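Long-range contact in NDP-rhamnosyltransferase (Saccharopolyspora spinosa, PDB 3TSA), which is a glycosyltransferase of the GT-B fold, built from two Rossmann-like domains: residues W211-M225 with L280-A293. Numbering follows the deposited sequence.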
# COMPACT_ATOMS: atom_id res chain seq x y z
N TRP A 211 11.40 -20.66 -6.04
CA TRP A 211 12.70 -20.58 -6.68
C TRP A 211 13.50 -19.33 -6.30
O TRP A 211 14.68 -19.21 -6.69
CB TRP A 211 12.56 -20.71 -8.19
CG TRP A 211 11.67 -19.70 -8.81
CD1 TRP A 211 10.39 -19.86 -9.19
CD2 TRP A 211 12.03 -18.36 -9.17
NE1 TRP A 211 9.90 -18.72 -9.78
CE2 TRP A 211 10.89 -17.78 -9.80
CE3 TRP A 211 13.20 -17.61 -9.09
CZ2 TRP A 211 10.87 -16.46 -10.26
CZ3 TRP A 211 13.17 -16.29 -9.54
CH2 TRP A 211 12.00 -15.74 -10.09
N GLY A 212 12.87 -18.42 -5.54
CA GLY A 212 13.46 -17.11 -5.20
C GLY A 212 14.18 -17.09 -3.90
O GLY A 212 14.70 -16.02 -3.50
N ALA A 213 14.22 -18.24 -3.21
CA ALA A 213 14.81 -18.26 -1.85
C ALA A 213 16.34 -18.33 -1.90
O ALA A 213 17.04 -17.76 -1.05
CB ALA A 213 14.23 -19.46 -1.01
N ALA A 214 16.85 -19.05 -2.91
CA ALA A 214 18.27 -19.35 -2.94
C ALA A 214 18.71 -19.39 -4.40
O ALA A 214 17.92 -19.71 -5.30
CB ALA A 214 18.50 -20.71 -2.30
N ARG A 215 19.98 -19.08 -4.64
CA ARG A 215 20.55 -19.37 -5.95
C ARG A 215 20.82 -20.88 -6.14
O ARG A 215 20.61 -21.74 -5.26
CB ARG A 215 21.83 -18.56 -6.17
CG ARG A 215 22.98 -19.01 -5.26
CD ARG A 215 24.36 -18.52 -5.77
NE ARG A 215 24.78 -19.22 -7.00
CZ ARG A 215 25.89 -18.90 -7.71
NH1 ARG A 215 26.71 -17.92 -7.29
NH2 ARG A 215 26.21 -19.58 -8.83
N THR A 216 21.23 -21.22 -7.35
CA THR A 216 21.49 -22.63 -7.70
C THR A 216 22.92 -22.59 -8.24
O THR A 216 23.62 -21.57 -8.14
CB THR A 216 20.51 -23.25 -8.76
OG1 THR A 216 20.69 -22.65 -10.06
CG2 THR A 216 18.99 -23.11 -8.35
N SER A 217 23.33 -23.70 -8.82
CA SER A 217 24.70 -23.79 -9.37
C SER A 217 24.84 -22.84 -10.58
O SER A 217 25.94 -22.41 -10.93
CB SER A 217 24.98 -25.26 -9.70
OG SER A 217 23.94 -25.80 -10.43
N ALA A 218 23.73 -22.50 -11.23
CA ALA A 218 23.79 -21.72 -12.46
C ALA A 218 24.09 -20.27 -12.15
O ALA A 218 23.94 -19.85 -10.99
CB ALA A 218 22.47 -21.80 -13.24
N ARG A 219 24.47 -19.52 -13.17
CA ARG A 219 24.74 -18.04 -13.00
C ARG A 219 23.42 -17.33 -13.34
O ARG A 219 23.01 -17.28 -14.54
CB ARG A 219 25.80 -17.66 -14.06
CG ARG A 219 26.98 -18.64 -14.10
CD ARG A 219 27.62 -18.76 -12.62
NE ARG A 219 28.24 -17.49 -12.16
CZ ARG A 219 29.36 -16.95 -12.64
NH1 ARG A 219 29.86 -15.82 -12.10
NH2 ARG A 219 30.03 -17.53 -13.63
N ARG A 220 22.73 -16.85 -12.32
CA ARG A 220 21.37 -16.38 -12.54
C ARG A 220 21.40 -14.91 -13.00
O ARG A 220 21.98 -14.03 -12.33
CB ARG A 220 20.56 -16.53 -11.25
CG ARG A 220 19.12 -16.17 -11.42
CD ARG A 220 18.25 -16.67 -10.20
NE ARG A 220 18.08 -18.10 -10.11
CZ ARG A 220 17.52 -18.70 -9.07
NH1 ARG A 220 17.10 -17.96 -8.06
NH2 ARG A 220 17.40 -20.01 -8.99
N VAL A 221 20.82 -14.63 -14.16
CA VAL A 221 20.79 -13.32 -14.76
C VAL A 221 19.32 -12.97 -14.89
O VAL A 221 18.55 -13.71 -15.52
CB VAL A 221 21.42 -13.43 -16.18
CG1 VAL A 221 21.21 -12.12 -17.04
CG2 VAL A 221 22.92 -13.73 -16.03
N CYS A 222 18.88 -11.82 -14.33
CA CYS A 222 17.50 -11.41 -14.52
C CYS A 222 17.40 -10.38 -15.68
O CYS A 222 18.14 -9.38 -15.65
CB CYS A 222 16.94 -10.80 -13.23
SG CYS A 222 15.28 -10.05 -13.35
N ILE A 223 16.42 -10.54 -16.55
CA ILE A 223 16.13 -9.58 -17.61
C ILE A 223 14.80 -9.00 -17.24
O ILE A 223 13.80 -9.73 -17.12
CB ILE A 223 16.05 -10.28 -19.02
CG1 ILE A 223 17.40 -10.87 -19.37
CG2 ILE A 223 15.50 -9.27 -20.06
CD1 ILE A 223 17.23 -11.88 -20.58
N CYS A 224 14.80 -7.68 -16.98
CA CYS A 224 13.62 -7.00 -16.46
C CYS A 224 13.43 -5.69 -17.22
O CYS A 224 14.34 -4.78 -17.21
CB CYS A 224 13.82 -6.76 -14.98
SG CYS A 224 12.28 -6.02 -14.30
N MET A 225 12.35 -5.67 -18.01
CA MET A 225 11.95 -4.52 -18.85
C MET A 225 10.45 -4.26 -18.60
O MET A 225 9.67 -5.22 -18.58
CB MET A 225 12.27 -4.79 -20.33
CG MET A 225 13.76 -4.73 -20.49
SD MET A 225 14.23 -5.20 -22.11
CE MET A 225 15.99 -5.53 -21.85
N LEU A 280 10.46 -7.68 -8.38
CA LEU A 280 11.87 -7.93 -8.45
C LEU A 280 12.55 -8.19 -7.11
O LEU A 280 13.38 -9.06 -6.96
CB LEU A 280 12.45 -6.67 -9.08
CG LEU A 280 13.49 -6.91 -10.10
CD1 LEU A 280 12.83 -7.78 -11.14
CD2 LEU A 280 13.95 -5.51 -10.57
N ASN A 281 12.20 -7.39 -6.12
CA ASN A 281 12.91 -7.45 -4.89
C ASN A 281 12.72 -8.76 -4.15
O ASN A 281 13.50 -9.11 -3.29
CB ASN A 281 12.46 -6.22 -4.03
CG ASN A 281 11.11 -6.40 -3.44
OD1 ASN A 281 10.11 -5.91 -3.96
ND2 ASN A 281 11.07 -7.13 -2.34
N LEU A 282 11.68 -9.52 -4.50
CA LEU A 282 11.45 -10.81 -3.85
C LEU A 282 12.51 -11.86 -4.19
O LEU A 282 12.76 -12.78 -3.40
CB LEU A 282 10.04 -11.31 -4.21
CG LEU A 282 8.91 -10.40 -3.70
CD1 LEU A 282 7.52 -10.90 -4.13
CD2 LEU A 282 9.04 -10.32 -2.14
N PHE A 283 13.20 -11.72 -5.33
CA PHE A 283 14.16 -12.75 -5.75
C PHE A 283 15.49 -12.19 -6.25
O PHE A 283 16.44 -12.94 -6.53
CB PHE A 283 13.56 -13.62 -6.84
CG PHE A 283 13.30 -12.87 -8.13
CD1 PHE A 283 14.29 -12.73 -9.08
CD2 PHE A 283 12.03 -12.38 -8.40
CE1 PHE A 283 14.01 -12.08 -10.31
CE2 PHE A 283 11.76 -11.72 -9.57
CZ PHE A 283 12.77 -11.54 -10.53
N LEU A 284 15.57 -10.88 -6.40
CA LEU A 284 16.75 -10.35 -7.02
C LEU A 284 18.07 -10.64 -6.27
O LEU A 284 19.15 -10.74 -6.89
CB LEU A 284 16.55 -8.86 -7.33
CG LEU A 284 17.34 -8.34 -8.51
CD1 LEU A 284 17.21 -9.06 -9.91
CD2 LEU A 284 17.06 -6.85 -8.68
N ARG A 285 18.04 -10.78 -4.94
CA ARG A 285 19.27 -11.11 -4.23
C ARG A 285 19.93 -12.43 -4.69
O ARG A 285 21.14 -12.66 -4.46
CB ARG A 285 18.95 -11.17 -2.74
CG ARG A 285 18.69 -9.82 -2.19
CD ARG A 285 18.19 -10.04 -0.71
NE ARG A 285 17.73 -8.80 -0.03
CZ ARG A 285 16.55 -8.19 -0.22
NH1 ARG A 285 15.66 -8.63 -1.10
NH2 ARG A 285 16.25 -7.05 0.46
N THR A 286 19.17 -13.30 -5.34
CA THR A 286 19.75 -14.53 -5.83
C THR A 286 20.30 -14.37 -7.25
O THR A 286 20.65 -15.39 -7.88
CB THR A 286 18.72 -15.66 -5.95
OG1 THR A 286 17.78 -15.34 -6.98
CG2 THR A 286 17.96 -15.85 -4.62
N CYS A 287 20.36 -13.15 -7.75
CA CYS A 287 20.84 -12.96 -9.18
C CYS A 287 22.19 -12.31 -9.20
O CYS A 287 22.50 -11.46 -8.28
CB CYS A 287 19.89 -12.04 -9.91
SG CYS A 287 18.24 -12.78 -10.17
N GLU A 288 23.03 -12.62 -10.22
CA GLU A 288 24.35 -12.00 -10.19
C GLU A 288 24.42 -10.79 -11.17
O GLU A 288 25.41 -10.09 -11.18
CB GLU A 288 25.41 -13.03 -10.67
CG GLU A 288 25.69 -14.08 -9.58
CD GLU A 288 26.74 -15.04 -10.09
OE1 GLU A 288 27.89 -14.60 -10.24
OE2 GLU A 288 26.40 -16.16 -10.43
N LEU A 289 23.36 -10.59 -11.95
CA LEU A 289 23.36 -9.51 -12.96
C LEU A 289 21.91 -9.18 -13.29
O LEU A 289 21.08 -10.12 -13.27
CB LEU A 289 24.14 -9.97 -14.22
CG LEU A 289 24.17 -9.06 -15.45
CD1 LEU A 289 24.91 -7.77 -15.16
CD2 LEU A 289 24.75 -9.78 -16.69
N VAL A 290 21.59 -7.89 -13.58
CA VAL A 290 20.29 -7.52 -14.03
C VAL A 290 20.47 -6.91 -15.43
O VAL A 290 21.36 -6.06 -15.56
CB VAL A 290 19.60 -6.45 -13.15
CG1 VAL A 290 18.20 -6.06 -13.79
CG2 VAL A 290 19.39 -7.09 -11.82
N ILE A 291 19.73 -7.38 -16.43
CA ILE A 291 19.82 -6.67 -17.76
C ILE A 291 18.51 -5.89 -17.82
O ILE A 291 17.41 -6.47 -17.69
CB ILE A 291 19.85 -7.68 -18.98
CG1 ILE A 291 21.14 -8.52 -18.97
CG2 ILE A 291 19.78 -6.91 -20.32
CD1 ILE A 291 21.14 -9.79 -19.82
N CYS A 292 18.61 -4.58 -18.04
CA CYS A 292 17.44 -3.72 -18.00
C CYS A 292 17.61 -2.54 -18.93
O CYS A 292 18.67 -2.37 -19.54
CB CYS A 292 17.16 -3.25 -16.58
SG CYS A 292 18.54 -2.30 -15.81
N ALA A 293 16.63 -1.64 -18.96
CA ALA A 293 16.76 -0.51 -19.91
C ALA A 293 17.24 0.75 -19.13
O ALA A 293 17.56 1.81 -19.76
CB ALA A 293 15.40 -0.26 -20.60
O HOH W 1 29.19 -16.82 -8.65
O HOH W 2 23.94 -17.28 -9.74
O HOH W 3 14.17 -1.47 -17.35
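Arg219 meets the carboxylate of Glu288 side-on: NE reaches OE2 at 2.9 Å and NH1 reaches OE1 at 3.0 Å. Both oxygens accept through their syn lone pairs close to the guanidinium plane, and the two planes differ by 28°, so this is a bidentate salt bridge with a modest twist. Bends at chi2 and chi3 fold the arginine back toward the glutamate; its NH1 also donates to the backbone oxygen of Leu354. Glu288 OE2 lies well out of the guanidinium plane of Arg215, whose NH1 is 3.6 Å away, a long salt bridge of charges alone with no N-H directed at the oxygen, while one water joins Glu288 OE2 to Ala218 O and Arg220 N.

Deeper in, Arg220 NH1 donates to Thr286 OG1 (2.9 Å) and to Trp211 O, and its NE pairs with Glu252 on the neighbouring strand. Thr286 OG1 in turn donates to Phe283 O, a relay that ties Trp211, near the end of a 3-10 segment, to the turn at 283-286.

Beyond these groups the strands run parallel, their axes 22° apart. In the bonds Glu288 N to Arg220 O (2.7 Å), Cys222 N to Leu289 O, Ile291 N to Cys222 O and Cys224 N to Ile291 O, the donor alternates between the two segments.

Trp211 CH2 lies over the centre of one Phe283 face, 3.6 Å above it, with the planes inclined at 56°; Cys222 SG approaches that ring's edge, 3.9 Å from CE1. On the other side of the sheet, Ile291 CD1 meets Val221 CG1 at 3.6 Å and also touches Ile223 CG1.

Strands 219-224 and 289-292 are the central neighbours of a parallel sheet ordered 3-2-1-4-5-6, the Rossmann-like pattern of the C-terminal GT-B domain.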